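Local coordinates for hypothetical protein PAE2307 (Pyrobaculum aerophilum, PDB 1WVQ) that probably acts as an adenosine-specific kinase of an ancient conserved family, and carries a stably phosphorylated histidine in the crystal, at residues G49-C53 with A74-C78; N118-I123 with V134-G140. One frame throughout, in Å; residues are numbered along the deposited sequence.

Contact 1 closes before contact 2 opens along the chain, and their centres lie 16 Å apart, with about 5 Å between nearest atoms. They belong to different layers: contact 1 seats helix 68-81 on strand 47-53 of the five-stranded antiparallel sheet, whereas contact 2 zips the hairpin 120-128/131-139 in the three-stranded one. Strand 7-13 bridges them, since I11 and V13 pair through their backbones with V122 and L120 and also touch L77 of the helix. Both contacts reach the second subunit of the six-chain assembly, and contact 2 also meets the third, whose phosphohistidine bonds to N118. The modified residue therefore lies against a neighbouring subunit.

Contact 1: G49-C53 with A74-C78; sequences GIAFC and AIDLC
The carbonyl oxygen of A74 accepts the helical bond from C78 N at 3.1 Å, while the methyl CB of A51 rests against the same A74 O at 3.6 Å. That methyl is the centre of the contact: it also meets A74 CB at 3.8 Å and C78 SG at 3.5 Å, so it packs against one helical turn, A74-C78. With such small groups, the axes of segments 49-53 and 74-78 approach to 7.3 Å and run 25° apart in nearly the same direction. C78 turns SG anti to its carbonyl carbon (chi1 -85°), which brings the sulfur down beside the strand, 3.5 Å from A51 O. At the far end C53 SG lies on C78 CB at 3.6 Å; the two sulfurs, C53 SG and C78 SG, stand 3.8 Å apart and form no disulfide. I50 and F52 point to the other face of the sheet, where helix 31-40 covers them. The backbone of C53 pairs with V86, next in sequence to the phosphorylated H85. Because helix 68-81 leads from strand 60-65 to strand 87-92, each antiparallel to 47-53 at its two edges, the geometry is that of a beta-alpha-beta crossover passing over one intervening strand.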
loop_
_atom_site.group_PDB
_atom_site.type_symbol
_atom_site.label_atom_id
_atom_site.label_comp_id
_atom_site.label_asym_id
_atom_site.label_seq_id
_atom_site.Cartn_x
_atom_site.Cartn_y
_atom_site.Cartn_z
ATOM N N GLY A 49 -3.726 7.128 -23.354
ATOM C CA GLY A 49 -3.881 8.558 -23.497
ATOM C C GLY A 49 -4.335 9.002 -22.121
ATOM O O GLY A 49 -5.220 8.381 -21.538
ATOM N N ILE A 50 -3.709 10.038 -21.575
ATOM C CA ILE A 50 -4.105 10.538 -20.262
ATOM C C ILE A 50 -4.248 12.053 -20.327
ATOM O O ILE A 50 -3.403 12.744 -20.893
ATOM C CB ILE A 50 -3.082 10.112 -19.140
ATOM C CG1 ILE A 50 -3.514 10.677 -17.777
ATOM C CG2 ILE A 50 -1.674 10.523 -19.520
ATOM C CD1 ILE A 50 -3.000 12.076 -17.456
ATOM N N ALA A 51 -5.351 12.555 -19.781
ATOM C CA ALA A 51 -5.609 13.990 -19.762
ATOM C C ALA A 51 -6.038 14.390 -18.355
ATOM O O ALA A 51 -6.743 13.643 -17.677
ATOM C CB ALA A 51 -6.691 14.344 -20.777
ATOM N N PHE A 52 -5.606 15.571 -17.924
ATOM C CA PHE A 52 -5.908 16.079 -16.587
ATOM C C PHE A 52 -6.372 17.531 -16.640
ATOM O O PHE A 52 -5.749 18.360 -17.298
ATOM C CB PHE A 52 -4.655 15.962 -15.713
ATOM C CG PHE A 52 -4.750 16.682 -14.393
ATOM C CD1 PHE A 52 -5.622 16.248 -13.405
ATOM C CD2 PHE A 52 -3.928 17.772 -14.128
ATOM C CE1 PHE A 52 -5.672 16.888 -12.165
ATOM C CE2 PHE A 52 -3.968 18.423 -12.894
ATOM C CZ PHE A 52 -4.838 17.979 -11.909
ATOM N N CYS A 53 -7.462 17.830 -15.941
ATOM C CA CYS A 53 -7.999 19.186 -15.912
ATOM C C CYS A 53 -7.367 20.048 -14.824
ATOM O O CYS A 53 -7.768 19.985 -13.664
ATOM C CB CYS A 53 -9.515 19.154 -15.700
ATOM S SG CYS A 53 -10.442 18.482 -17.091
ATOM N N ALA A 74 -9.079 10.996 -24.534
ATOM C CA ALA A 74 -8.922 11.490 -23.167
ATOM C C ALA A 74 -9.129 13.003 -23.086
ATOM O O ALA A 74 -9.831 13.495 -22.203
ATOM C CB ALA A 74 -7.540 11.118 -22.632
ATOM N N ILE A 75 -8.512 13.739 -24.008
ATOM C CA ILE A 75 -8.648 15.188 -24.036
ATOM C C ILE A 75 -10.102 15.591 -24.261
ATOM O O ILE A 75 -10.634 16.458 -23.559
ATOM C CB ILE A 75 -7.801 15.809 -25.162
ATOM C CG1 ILE A 75 -6.312 15.614 -24.866
ATOM C CG2 ILE A 75 -8.128 17.295 -25.293
ATOM C CD1 ILE A 75 -5.394 16.077 -25.993
ATOM N N ASP A 76 -10.746 14.968 -25.242
ATOM C CA ASP A 76 -12.131 15.311 -25.530
ATOM C C ASP A 76 -13.063 15.074 -24.351
ATOM O O ASP A 76 -13.944 15.889 -24.089
ATOM C CB ASP A 76 -12.633 14.554 -26.765
ATOM C CG ASP A 76 -11.949 15.016 -28.045
ATOM O OD1 ASP A 76 -11.389 16.134 -28.043
ATOM O OD2 ASP A 76 -11.977 14.269 -29.054
ATOM N N LEU A 77 -12.872 13.977 -23.624
ATOM C CA LEU A 77 -13.739 13.720 -22.488
ATOM C C LEU A 77 -13.505 14.759 -21.390
ATOM O O LEU A 77 -14.447 15.173 -20.713
ATOM C CB LEU A 77 -13.523 12.305 -21.936
ATOM C CG LEU A 77 -14.548 11.889 -20.867
ATOM C CD1 LEU A 77 -15.957 11.978 -21.447
ATOM C CD2 LEU A 77 -14.263 10.473 -20.392
ATOM N N CYS A 78 -12.253 15.173 -21.208
ATOM C CA CYS A 78 -11.942 16.185 -20.200
ATOM C C CYS A 78 -12.634 17.498 -20.554
ATOM O O CYS A 78 -13.152 18.191 -19.681
ATOM C CB CYS A 78 -10.429 16.415 -20.097
ATOM S SG CYS A 78 -9.577 15.255 -18.995
#

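Contact 2: N118-I123 with V134-G140; sequences NPLKVI and VVGVVDG
I123 faces both V135 and G136, the classic beta bulge of an antiparallel hairpin. Its CG2 runs obliquely against V135 CB at 3.9 Å, while the backbone keeps hold of both residues: I123 O accepts V135 N at 2.8 Å, and I123 N donates to G136 O. K121 and V138 share this face, closing with a reciprocal pair of backbone bonds; beyond CB the lysine bends away to a salt bridge with D12. L120, V122, V137 and D139 occupy the face turned to strands 20-25 and 111-116. At the hairpin end, the V122 and V134 side chains cross at about a right angle, CG1 to CG1 at 4.1 Å. L120 sets CG anti to its own N (chi1 172°), carrying CD1 across to D139 CA at 3.7 Å. N118 and D139 cross nearly perpendicularly, amide and carboxylate planes 56° apart, yet N118 ND2 stays 3.6 Å from D139 OD1. Each has a stronger partner: ND2 bonds to the phosphohistidine of the third subunit, and D139 OD1 to T116 OG1, which also binds N118 N and so ties the two segments beside that modified histidine. G140 N meets P119 O at 3.0 Å, almost in line with the carbonyl bond (173°).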
loop_
_atom_site.group_PDB
_atom_site.type_symbol
_atom_site.label_atom_id
_atom_site.label_comp_id
_atom_site.label_asym_id
_atom_site.label_seq_id
_atom_site.Cartn_x
_atom_site.Cartn_y
_atom_site.Cartn_z
ATOM N N ASN A 118 -17.781 -0.608 -20.328
ATOM C CA ASN A 118 -19.226 -0.589 -20.584
ATOM C C ASN A 118 -19.761 0.769 -20.972
ATOM O O ASN A 118 -19.075 1.783 -20.832
ATOM C CB ASN A 118 -20.011 -0.974 -19.328
ATOM C CG ASN A 118 -19.706 -2.349 -18.851
ATOM O OD1 ASN A 118 -19.532 -3.261 -19.650
ATOM N ND2 ASN A 118 -19.651 -2.521 -17.536
ATOM N N PRO A 119 -21.008 0.807 -21.471
ATOM C CA PRO A 119 -21.590 2.096 -21.833
ATOM C C PRO A 119 -21.494 2.851 -20.507
ATOM O O PRO A 119 -21.723 2.275 -19.441
ATOM C CB PRO A 119 -23.022 1.728 -22.196
ATOM C CG PRO A 119 -22.853 0.392 -22.826
ATOM C CD PRO A 119 -21.884 -0.303 -21.891
ATOM N N LEU A 120 -21.145 4.125 -20.563
ATOM C CA LEU A 120 -20.965 4.891 -19.343
ATOM C C LEU A 120 -21.377 6.346 -19.496
ATOM O O LEU A 120 -21.197 6.948 -20.554
ATOM C CB LEU A 120 -19.489 4.808 -18.941
ATOM C CG LEU A 120 -18.927 5.656 -17.798
ATOM C CD1 LEU A 120 -19.352 5.103 -16.446
ATOM C CD2 LEU A 120 -17.411 5.657 -17.912
ATOM N N LYS A 121 -21.937 6.900 -18.427
ATOM C CA LYS A 121 -22.348 8.298 -18.399
ATOM C C LYS A 121 -21.750 8.913 -17.144
ATOM O O LYS A 121 -21.611 8.245 -16.117
ATOM C CB LYS A 121 -23.873 8.430 -18.323
ATOM C CG LYS A 121 -24.647 7.755 -19.438
ATOM C CD LYS A 121 -24.539 8.521 -20.739
ATOM C CE LYS A 121 -25.522 7.978 -21.769
ATOM N NZ LYS A 121 -25.493 8.781 -23.014
ATOM N N VAL A 122 -21.384 10.185 -17.229
ATOM C CA VAL A 122 -20.834 10.891 -16.084
ATOM C C VAL A 122 -21.830 11.981 -15.740
ATOM O O VAL A 122 -22.267 12.715 -16.622
ATOM C CB VAL A 122 -19.479 11.561 -16.406
ATOM C CG1 VAL A 122 -18.971 12.321 -15.192
ATOM C CG2 VAL A 122 -18.470 10.520 -16.830
ATOM N N ILE A 123 -22.206 12.071 -14.470
ATOM C CA ILE A 123 -23.141 13.101 -14.037
ATOM C C ILE A 123 -22.327 14.270 -13.507
ATOM O O ILE A 123 -21.539 14.120 -12.573
ATOM C CB ILE A 123 -24.078 12.604 -12.919
ATOM C CG1 ILE A 123 -24.808 11.335 -13.369
ATOM C CG2 ILE A 123 -25.100 13.700 -12.575
ATOM C CD1 ILE A 123 -25.631 10.692 -12.279
ATOM N N VAL A 134 -17.923 16.475 -10.465
ATOM C CA VAL A 134 -18.534 15.187 -10.763
ATOM C C VAL A 134 -19.403 14.695 -9.612
ATOM O O VAL A 134 -18.934 14.545 -8.486
ATOM C CB VAL A 134 -17.454 14.122 -11.066
ATOM C CG1 VAL A 134 -18.095 12.750 -11.228
ATOM C CG2 VAL A 134 -16.695 14.500 -12.326
ATOM N N VAL A 135 -20.674 14.448 -9.907
ATOM C CA VAL A 135 -21.619 13.955 -8.911
ATOM C C VAL A 135 -21.501 12.439 -8.812
ATOM O O VAL A 135 -21.527 11.873 -7.720
ATOM C CB VAL A 135 -23.077 14.315 -9.290
ATOM C CG1 VAL A 135 -24.059 13.590 -8.370
ATOM C CG2 VAL A 135 -23.276 15.818 -9.200
ATOM N N GLY A 136 -21.361 11.789 -9.959
ATOM C CA GLY A 136 -21.241 10.344 -9.975
ATOM C C GLY A 136 -21.190 9.829 -11.394
ATOM O O GLY A 136 -21.010 10.598 -12.340
ATOM N N VAL A 137 -21.339 8.521 -11.543
ATOM C CA VAL A 137 -21.315 7.898 -12.856
ATOM C C VAL A 137 -22.391 6.830 -12.946
ATOM O O VAL A 137 -22.896 6.348 -11.932
ATOM C CB VAL A 137 -19.959 7.205 -13.142
ATOM C CG1 VAL A 137 -18.830 8.214 -13.104
ATOM C CG2 VAL A 137 -19.721 6.092 -12.132
ATOM N N VAL A 138 -22.744 6.489 -14.177
ATOM C CA VAL A 138 -23.719 5.440 -14.445
ATOM C C VAL A 138 -22.912 4.435 -15.256
ATOM O O VAL A 138 -22.732 4.588 -16.465
ATOM C CB VAL A 138 -24.907 5.965 -15.270
ATOM C CG1 VAL A 138 -25.881 4.833 -15.540
ATOM C CG2 VAL A 138 -25.598 7.100 -14.516
ATOM N N ASP A 139 -22.407 3.421 -14.560
ATOM C CA ASP A 139 -21.562 2.388 -15.150
ATOM C C ASP A 139 -22.385 1.187 -15.588
ATOM O O ASP A 139 -22.836 0.402 -14.756
ATOM C CB ASP A 139 -20.518 1.951 -14.113
ATOM C CG ASP A 139 -19.391 1.123 -14.708
ATOM O OD1 ASP A 139 -19.531 0.615 -15.841
ATOM O OD2 ASP A 139 -18.357 0.972 -14.015
ATOM N N GLY A 140 -22.590 1.058 -16.893
ATOM C CA GLY A 140 -23.349 -0.068 -17.402
ATOM C C GLY A 140 -24.816 -0.040 -17.035
ATOM O O GLY A 140 -25.389 1.018 -16.766
#